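Local coordinates for p800 reaction center core protein (PDB 5V8K) that forms the homodimeric core of the heliobacterial photosynthetic reaction centre, holding bacteriochlorophyll g pigments and contributing to the binding of a [4Fe-4S] cluster, at residues K146-G158 with P162-A174. Sequence-based numbering, arbitrary orientation.
Sequences KLEPTGLSFDMFG and PATMAGNHVAFGA. With GBF (Bacteriochlorophyll g), chain P.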
ATOM      1  N   LYS A 146      37.898  15.329 -28.437  1.00 78.92           N
ATOM      2  CA  LYS A 146      38.438  14.340 -29.348  1.00 79.69           C
ATOM      3  C   LYS A 146      38.990  13.161 -28.553  1.00 76.16           C
ATOM      4  O   LYS A 146      39.374  13.295 -27.388  1.00 71.45           O
ATOM      5  CB  LYS A 146      39.539  14.941 -30.219  1.00 86.16           C
ATOM      6  CG  LYS A 146      39.113  16.194 -30.981  1.00 91.67           C
ATOM      7  CD  LYS A 146      39.025  15.944 -32.481  1.00 96.09           C
ATOM      8  CE  LYS A 146      37.807  15.091 -32.833  1.00 95.79           C
ATOM      9  NZ  LYS A 146      37.915  14.547 -34.223  1.00 98.36           N
ATOM     10  N   LEU A 147      38.970  11.994 -29.185  1.00 64.02           N
ATOM     11  CA  LEU A 147      39.759  10.865 -28.724  1.00 62.97           C
ATOM     12  C   LEU A 147      41.206  11.312 -28.549  1.00 65.38           C
ATOM     13  O   LEU A 147      41.768  11.958 -29.426  1.00 66.96           O
ATOM     14  CB  LEU A 147      39.648   9.723 -29.740  1.00 60.76           C
ATOM     15  CG  LEU A 147      40.517   8.481 -29.529  1.00 67.56           C
ATOM     16  CD1 LEU A 147      40.011   7.721 -28.376  1.00 58.85           C
ATOM     17  CD2 LEU A 147      40.548   7.589 -30.773  1.00 61.78           C
ATOM     18  N   GLU A 148      41.793  11.015 -27.384  1.00 68.22           N
ATOM     19  CA  GLU A 148      43.178  11.412 -27.133  1.00 73.47           C
ATOM     20  C   GLU A 148      43.922  10.329 -26.353  1.00 73.15           C
ATOM     21  O   GLU A 148      43.551  10.032 -25.204  1.00 71.52           O
ATOM     22  CB  GLU A 148      43.256  12.724 -26.346  1.00 76.57           C
ATOM     23  CG  GLU A 148      42.626  13.938 -27.016  1.00 82.36           C
ATOM     24  CD  GLU A 148      42.652  15.176 -26.108  1.00 86.49           C
ATOM     25  OE1 GLU A 148      43.643  15.345 -25.360  1.00 88.45           O
ATOM     26  OE2 GLU A 148      41.683  15.970 -26.129  1.00 84.92           O
ATOM     27  N   PRO A 149      44.972   9.727 -26.923  1.00 66.50           N
ATOM     28  CA  PRO A 149      45.825   8.831 -26.130  1.00 63.87           C
ATOM     29  C   PRO A 149      46.256   9.514 -24.841  1.00 64.29           C
ATOM     30  O   PRO A 149      46.591  10.698 -24.828  1.00 66.86           O
ATOM     31  CB  PRO A 149      47.009   8.541 -27.061  1.00 65.85           C
ATOM     32  CG  PRO A 149      46.450   8.780 -28.448  1.00 68.40           C
ATOM     33  CD  PRO A 149      45.467   9.896 -28.297  1.00 65.55           C
ATOM     34  N   THR A 150      46.214   8.771 -23.740  1.00 64.20           N
ATOM     35  CA  THR A 150      46.450   9.384 -22.441  1.00 63.97           C
ATOM     36  C   THR A 150      47.937   9.517 -22.105  1.00 70.56           C
ATOM     37  O   THR A 150      48.305  10.381 -21.298  1.00 69.87           O
ATOM     38  CB  THR A 150      45.726   8.592 -21.344  1.00 61.92           C
ATOM     39  OG1 THR A 150      46.312   7.294 -21.180  1.00 62.05           O
ATOM     40  CG2 THR A 150      44.232   8.424 -21.688  1.00 60.04           C
ATOM     41  N   GLY A 151      48.798   8.716 -22.727  1.00 63.91           N
ATOM     42  CA  GLY A 151      50.131   8.513 -22.202  1.00 65.95           C
ATOM     43  C   GLY A 151      50.075   7.610 -20.974  1.00 66.02           C
ATOM     44  O   GLY A 151      49.041   7.041 -20.632  1.00 64.48           O
ATOM     45  N   LEU A 152      51.221   7.486 -20.309  1.00 67.88           N
ATOM     46  CA  LEU A 152      51.387   6.584 -19.175  1.00 67.22           C
ATOM     47  C   LEU A 152      52.302   7.257 -18.164  1.00 68.51           C
ATOM     48  O   LEU A 152      53.426   7.624 -18.500  1.00 71.61           O
ATOM     49  CB  LEU A 152      51.980   5.239 -19.615  1.00 67.86           C
ATOM     50  CG  LEU A 152      52.036   4.116 -18.581  1.00 69.53           C
ATOM     51  CD1 LEU A 152      50.653   3.736 -18.074  1.00 64.70           C
ATOM     52  CD2 LEU A 152      52.741   2.914 -19.194  1.00 68.23           C
ATOM     53  N   SER A 153      51.823   7.422 -16.934  1.00 67.06           N
ATOM     54  CA  SER A 153      52.630   8.009 -15.872  1.00 70.86           C
ATOM     55  C   SER A 153      52.350   7.272 -14.572  1.00 70.61           C
ATOM     56  O   SER A 153      51.238   6.798 -14.340  1.00 65.17           O
ATOM     57  CB  SER A 153      52.343   9.506 -15.700  1.00 68.48           C
ATOM     58  OG  SER A 153      52.890   9.988 -14.484  1.00 69.30           O
ATOM     59  N   PHE A 154      53.371   7.172 -13.725  1.00 70.53           N
ATOM     60  CA  PHE A 154      53.230   6.512 -12.433  1.00 69.86           C
ATOM     61  C   PHE A 154      53.428   7.481 -11.275  1.00 71.15           C
ATOM     62  O   PHE A 154      53.815   7.070 -10.185  1.00 72.39           O
ATOM     63  CB  PHE A 154      54.187   5.328 -12.320  1.00 71.03           C
ATOM     64  CG  PHE A 154      53.899   4.242 -13.310  1.00 70.54           C
ATOM     65  CD1 PHE A 154      52.937   3.274 -13.052  1.00 72.07           C
ATOM     66  CD2 PHE A 154      54.568   4.204 -14.519  1.00 71.67           C
ATOM     67  CE1 PHE A 154      52.663   2.288 -13.976  1.00 72.45           C
ATOM     68  CE2 PHE A 154      54.302   3.223 -15.443  1.00 71.34           C
ATOM     69  CZ  PHE A 154      53.349   2.262 -15.175  1.00 73.10           C
ATOM     70  N   ASP A 155      53.128   8.764 -11.484  1.00 74.88           N
ATOM     71  CA  ASP A 155      53.204   9.755 -10.410  1.00 78.70           C
ATOM     72  C   ASP A 155      51.907   9.702  -9.605  1.00 74.32           C
ATOM     73  O   ASP A 155      50.994  10.512  -9.769  1.00 76.46           O
ATOM     74  CB  ASP A 155      53.457  11.146 -10.975  1.00 81.78           C
ATOM     75  CG  ASP A 155      53.689  12.182  -9.893  1.00 85.76           C
ATOM     76  OD1 ASP A 155      53.912  11.793  -8.714  1.00 85.15           O
ATOM     77  OD2 ASP A 155      53.659  13.388 -10.233  1.00 88.91           O
ATOM     78  N   MET A 156      51.847   8.728  -8.698  1.00 78.21           N
ATOM     79  CA  MET A 156      50.614   8.450  -7.970  1.00 82.91           C
ATOM     80  C   MET A 156      50.127   9.653  -7.165  1.00 83.66           C
ATOM     81  O   MET A 156      48.914   9.857  -7.022  1.00 82.81           O
ATOM     82  CB  MET A 156      50.831   7.254  -7.051  1.00 83.51           C
ATOM     83  CG  MET A 156      49.570   6.759  -6.385  1.00 84.78           C
ATOM     84  SD  MET A 156      49.890   5.565  -5.089  1.00 89.77           S
ATOM     85  CE  MET A 156      51.015   4.420  -5.889  1.00 89.27           C
ATOM     86  N   PHE A 157      51.039  10.456  -6.631  1.00 86.12           N
ATOM     87  CA  PHE A 157      50.668  11.538  -5.730  1.00 89.29           C
ATOM     88  C   PHE A 157      50.638  12.902  -6.401  1.00 88.58           C
ATOM     89  O   PHE A 157      50.251  13.882  -5.761  1.00 92.89           O
ATOM     90  CB  PHE A 157      51.621  11.558  -4.536  1.00 98.02           C
ATOM     91  CG  PHE A 157      51.669  10.250  -3.792  1.00101.41           C
ATOM     92  CD1 PHE A 157      50.497   9.576  -3.471  1.00102.79           C
ATOM     93  CD2 PHE A 157      52.874   9.684  -3.442  1.00100.87           C
ATOM     94  CE1 PHE A 157      50.539   8.372  -2.799  1.00103.28           C
ATOM     95  CE2 PHE A 157      52.918   8.489  -2.774  1.00101.56           C
ATOM     96  CZ  PHE A 157      51.753   7.832  -2.451  1.00103.40           C
ATOM     97  N   GLY A 158      51.027  12.991  -7.669  1.00 74.11           N
ATOM     98  CA  GLY A 158      50.809  14.191  -8.427  1.00 76.12           C
ATOM     99  C   GLY A 158      49.338  14.374  -8.760  1.00 73.37           C
ATOM    100  O   GLY A 158      48.481  13.572  -8.356  1.00 69.40           O
ATOM    101  N   PRO A 162      45.084  12.006 -17.335  1.00 57.99           N
ATOM    102  CA  PRO A 162      44.829  10.750 -18.062  1.00 59.01           C
ATOM    103  C   PRO A 162      45.987   9.776 -17.969  1.00 59.93           C
ATOM    104  O   PRO A 162      45.762   8.567 -17.830  1.00 57.28           O
ATOM    105  CB  PRO A 162      44.574  11.224 -19.498  1.00 57.81           C
ATOM    106  CG  PRO A 162      44.030  12.578 -19.344  1.00 57.83           C
ATOM    107  CD  PRO A 162      44.784  13.178 -18.175  1.00 59.24           C
ATOM    108  N   ALA A 163      47.225  10.275 -18.010  1.00 61.57           N
ATOM    109  CA  ALA A 163      48.391   9.400 -17.972  1.00 62.44           C
ATOM    110  C   ALA A 163      48.533   8.661 -16.644  1.00 61.80           C
ATOM    111  O   ALA A 163      48.952   7.499 -16.635  1.00 61.90           O
ATOM    112  CB  ALA A 163      49.648  10.205 -18.245  1.00 67.71           C
ATOM    113  N   THR A 164      48.246   9.318 -15.508  1.00 59.39           N
ATOM    114  CA  THR A 164      48.366   8.622 -14.225  1.00 60.02           C
ATOM    115  C   THR A 164      47.210   7.669 -14.009  1.00 58.27           C
ATOM    116  O   THR A 164      47.360   6.672 -13.297  1.00 56.47           O
ATOM    117  CB  THR A 164      48.432   9.593 -13.033  1.00 60.45           C
ATOM    118  OG1 THR A 164      47.227  10.380 -12.964  1.00 57.86           O
ATOM    119  CG2 THR A 164      49.630  10.495 -13.150  1.00 61.53           C
ATOM    120  N   MET A 165      46.055   7.964 -14.599  1.00 57.91           N
ATOM    121  CA  MET A 165      44.941   7.032 -14.505  1.00 55.98           C
ATOM    122  C   MET A 165      45.232   5.776 -15.312  1.00 57.38           C
ATOM    123  O   MET A 165      44.842   4.674 -14.916  1.00 56.74           O
ATOM    124  CB  MET A 165      43.655   7.700 -14.979  1.00 54.65           C
ATOM    125  CG  MET A 165      42.457   6.841 -14.880  1.00 52.75           C
ATOM    126  SD  MET A 165      42.108   6.340 -13.181  1.00 52.30           S
ATOM    127  CE  MET A 165      41.358   7.868 -12.569  1.00 51.30           C
ATOM    128  N   ALA A 166      45.910   5.931 -16.454  1.00 56.87           N
ATOM    129  CA  ALA A 166      46.455   4.774 -17.149  1.00 57.51           C
ATOM    130  C   ALA A 166      47.474   4.047 -16.282  1.00 57.93           C
ATOM    131  O   ALA A 166      47.447   2.817 -16.186  1.00 57.58           O
ATOM    132  CB  ALA A 166      47.088   5.205 -18.476  1.00 58.51           C
ATOM    133  N   GLY A 167      48.395   4.784 -15.661  1.00 56.96           N
ATOM    134  CA  GLY A 167      49.342   4.150 -14.760  1.00 57.80           C
ATOM    135  C   GLY A 167      48.656   3.383 -13.641  1.00 56.37           C
ATOM    136  O   GLY A 167      49.119   2.310 -13.237  1.00 56.78           O
ATOM    137  N   ASN A 168      47.539   3.921 -13.131  1.00 58.32           N
ATOM    138  CA  ASN A 168      46.790   3.236 -12.077  1.00 57.37           C
ATOM    139  C   ASN A 168      46.353   1.850 -12.532  1.00 56.16           C
ATOM    140  O   ASN A 168      46.418   0.887 -11.762  1.00 56.91           O
ATOM    141  CB  ASN A 168      45.582   4.064 -11.664  1.00 55.42           C
ATOM    142  CG  ASN A 168      44.635   3.301 -10.770  1.00 56.44           C
ATOM    143  OD1 ASN A 168      44.913   3.089  -9.592  1.00 60.09           O
ATOM    144  ND2 ASN A 168      43.507   2.865 -11.325  1.00 52.37           N
ATOM    145  N   HIS A 169      45.935   1.719 -13.794  1.00 56.01           N
ATOM    146  CA  HIS A 169      45.494   0.415 -14.284  1.00 55.37           C
ATOM    147  C   HIS A 169      46.662  -0.546 -14.422  1.00 56.92           C
ATOM    148  O   HIS A 169      46.593  -1.693 -13.960  1.00 58.52           O
ATOM    149  CB  HIS A 169      44.771   0.574 -15.609  1.00 54.69           C
ATOM    150  CG  HIS A 169      43.439   1.224 -15.466  1.00 55.57           C
ATOM    151  ND1 HIS A 169      43.297   2.577 -15.246  1.00 56.82           N
ATOM    152  CD2 HIS A 169      42.193   0.706 -15.439  1.00 52.96           C
ATOM    153  CE1 HIS A 169      42.016   2.868 -15.140  1.00 54.02           C
ATOM    154  NE2 HIS A 169      41.328   1.750 -15.245  1.00 51.64           N
ATOM    155  N   VAL A 170      47.747  -0.087 -15.037  1.00 57.97           N
ATOM    156  CA  VAL A 170      48.938  -0.914 -15.192  1.00 59.48           C
ATOM    157  C   VAL A 170      49.454  -1.349 -13.830  1.00 59.97           C
ATOM    158  O   VAL A 170      49.911  -2.489 -13.656  1.00 60.64           O
ATOM    159  CB  VAL A 170      50.006  -0.143 -15.989  1.00 62.91           C
ATOM    160  CG1 VAL A 170      51.262  -0.986 -16.185  1.00 63.24           C
ATOM    161  CG2 VAL A 170      49.454   0.289 -17.332  1.00 60.94           C
ATOM    162  N   ALA A 171      49.376  -0.460 -12.833  1.00 62.91           N
ATOM    163  CA  ALA A 171      49.863  -0.821 -11.507  1.00 63.52           C
ATOM    164  C   ALA A 171      48.998  -1.919 -10.919  1.00 63.57           C
ATOM    165  O   ALA A 171      49.511  -2.886 -10.355  1.00 63.01           O
ATOM    166  CB  ALA A 171      49.904   0.405 -10.597  1.00 63.63           C
ATOM    167  N   PHE A 172      47.684  -1.817 -11.093  1.00 58.53           N
ATOM    168  CA  PHE A 172      46.811  -2.892 -10.648  1.00 58.76           C
ATOM    169  C   PHE A 172      47.137  -4.187 -11.370  1.00 57.92           C
ATOM    170  O   PHE A 172      47.052  -5.263 -10.780  1.00 58.45           O
ATOM    171  CB  PHE A 172      45.332  -2.513 -10.847  1.00 55.26           C
ATOM    172  CG  PHE A 172      44.684  -1.939  -9.614  1.00 54.38           C
ATOM    173  CD1 PHE A 172      44.208  -2.773  -8.601  1.00 53.86           C
ATOM    174  CD2 PHE A 172      44.552  -0.564  -9.464  1.00 54.20           C
ATOM    175  CE1 PHE A 172      43.630  -2.254  -7.472  1.00 53.20           C
ATOM    176  CE2 PHE A 172      43.968  -0.035  -8.345  1.00 53.52           C
ATOM    177  CZ  PHE A 172      43.502  -0.883  -7.332  1.00 53.02           C
ATOM    178  N   GLY A 173      47.539  -4.108 -12.632  1.00 58.21           N
ATOM    179  CA  GLY A 173      47.986  -5.304 -13.321  1.00 59.08           C
ATOM    180  C   GLY A 173      49.175  -5.934 -12.632  1.00 61.65           C
ATOM    181  O   GLY A 173      49.178  -7.128 -12.335  1.00 61.09           O
ATOM    182  N   ALA A 174      50.197  -5.128 -12.352  1.00 63.75           N
ATOM    183  CA  ALA A 174      51.378  -5.621 -11.649  1.00 64.39           C
ATOM    184  C   ALA A 174      51.020  -6.204 -10.282  1.00 63.20           C
ATOM    185  O   ALA A 174      51.497  -7.284  -9.915  1.00 64.21           O
ATOM    186  CB  ALA A 174      52.396  -4.486 -11.492  1.00 65.08           C
TER
HETATM  187 MG   GBF P1014      45.776   4.308  -7.750  1.00 61.15          MG
HETATM  188  CHA GBF P1014      43.126   6.474  -7.033  1.00 51.65           C
HETATM  189  CHB GBF P1014      47.151   6.609  -9.630  1.00 58.89           C
HETATM  190  CHC GBF P1014      48.581   2.258  -7.642  1.00 58.24           C
HETATM  191  CHD GBF P1014      44.201   1.998  -5.513  1.00 53.67           C
HETATM  192  NA  GBF P1014      45.251   6.134  -8.243  1.00 53.27           N
HETATM  193  C1A GBF P1014      44.191   6.919  -7.998  1.00 56.62           C
HETATM  194  C2A GBF P1014      44.555   8.365  -8.052  1.00 57.39           C
HETATM  195  C3A GBF P1014      45.433   8.278  -9.303  1.00 56.23           C
HETATM  196  C4A GBF P1014      45.974   6.910  -9.059  1.00 57.06           C
HETATM  197  CMA GBF P1014      44.772   8.326 -10.685  1.00 53.71           C
HETATM  198  CAA GBF P1014      45.373   8.725  -6.817  1.00 73.19           C
HETATM  199  CBA GBF P1014      45.439  10.212  -6.525  1.00 83.09           C
HETATM  200  CGA GBF P1014      46.212  10.357  -5.231  1.00 94.84           C
HETATM  201  O1A GBF P1014      46.871   9.417  -4.810  1.00 96.66           O
HETATM  202  O2A GBF P1014      46.325  11.656  -4.577  1.00102.17           O
HETATM  203  NB  GBF P1014      47.640   4.456  -8.529  1.00 58.72           N
HETATM  204  C1B GBF P1014      48.033   5.436  -9.344  1.00 59.87           C
HETATM  205  C2B GBF P1014      49.336   5.160  -9.754  1.00 62.74           C
HETATM  206  C3B GBF P1014      49.699   3.940  -9.170  1.00 62.32           C
HETATM  207  C4B GBF P1014      48.600   3.528  -8.423  1.00 59.76           C
HETATM  208  CMB GBF P1014      50.146   6.038 -10.686  1.00 61.17           C
HETATM  209  CAB GBF P1014      50.982   3.191  -9.274  1.00 69.50           C
HETATM  210  CBB GBF P1014      52.107   3.604  -9.808  1.00 71.09           C
HETATM  211  NC  GBF P1014      46.246   2.554  -6.794  1.00 62.76           N
HETATM  212  C1C GBF P1014      47.391   1.864  -6.868  1.00 61.36           C
HETATM  213  C2C GBF P1014      47.668   0.559  -6.220  1.00 62.53           C
HETATM  214  C3C GBF P1014      46.324   0.635  -5.628  1.00 61.85           C
HETATM  215  C4C GBF P1014      45.555   1.736  -5.984  1.00 55.26           C
HETATM  216  CMC GBF P1014      47.812  -0.524  -7.279  1.00 58.27           C
HETATM  217  CAC GBF P1014      45.769  -0.415  -4.726  1.00 63.61           C
HETATM  218  CBC GBF P1014      46.556  -1.637  -4.312  1.00 62.96           C
HETATM  219  ND  GBF P1014      44.156   4.152  -6.574  1.00 57.48           N
HETATM  220  C1D GBF P1014      43.564   3.293  -5.777  1.00 54.34           C
HETATM  221  C2D GBF P1014      42.185   3.645  -5.015  1.00 52.29           C
HETATM  222  C3D GBF P1014      42.184   4.893  -5.633  1.00 53.22           C
HETATM  223  C4D GBF P1014      43.264   5.201  -6.507  1.00 50.58           C
HETATM  224  CMD GBF P1014      41.296   2.917  -4.075  1.00 55.12           C
HETATM  225  CAD GBF P1014      41.392   6.136  -5.490  1.00 53.33           C
HETATM  226  OBD GBF P1014      40.216   6.387  -5.079  1.00 56.47           O
HETATM  227  CBD GBF P1014      41.996   7.174  -6.370  1.00 55.81           C
HETATM  228  CGD GBF P1014      41.059   7.672  -7.433  1.00 57.35           C
HETATM  229  O1D GBF P1014      40.795   7.023  -8.420  1.00 56.79           O
HETATM  230  O2D GBF P1014      40.447   8.966  -7.373  1.00 62.22           O
HETATM  231  CED GBF P1014      39.400   9.234  -8.305  1.00 61.29           C
HETATM  232  O   HOH W   1      47.694  12.829 -20.205  1.00 74.22           O
HETATM  233  O   HOH W   2      47.933  10.684 -10.109  1.00 65.69           O
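Leu152, Ser153 and Phe154 lie along the first turns of helix 162-186, a predicted transmembrane helix, in a loop-on-helix contact at the periphery of the chain. The loop leads out of a two-stranded antiparallel hairpin, runs beside this helix and then enters it, exemplifying how one short connection can build both a backbone seam and a pigment site. Ser153 N gives its hydrogen to Ala163 O (2.9 Å), approaching from above the carbonyl plane, 66° out of it. That oxygen also accepts the helical bond from Gly167 N on the opposite face. Next to it, Ser153 O receives two CA-H...O contacts, a nearly linear one from Thr164 CA (3.4 Å, 179°) and another from Gly167 CA. Gly167, lacking a side chain, lets the loop come this close.

Leu152 starts out away from the helix, yet its CD1 returns to rest on Gly167 N and on Val170 CG2 (3.7 Å). With CG beside its own backbone N (chi1 -64°), Phe154 brings its ring edge to Val170, CZ lying 4.0 Å from Val170 CG1. A different part of the rim, at CD1, meets CBB of a bacteriochlorophyll g (3.4 Å). At the beginning of the seam, Thr150 CB presses on Pro162 CB, while Thr150 OG1 donates to a lone pair of Gly151 O (2.8 Å). An ST turn, in which Asp155 N bonds Ser153 OG, bends the chain after the seam.

Past that bend, Met156 lays its side chain over one face of the tetrapyrrole, and Asn168 reaches the magnesium from the opposite face; His169 ligates the magnesium of another bacteriochlorophyll g. The chemistry suggests that one backbone hydrogen bond, CA-H...O contacts and apolar side chains hold the loop close, walling a pocket for a probable antenna bacteriochlorophyll.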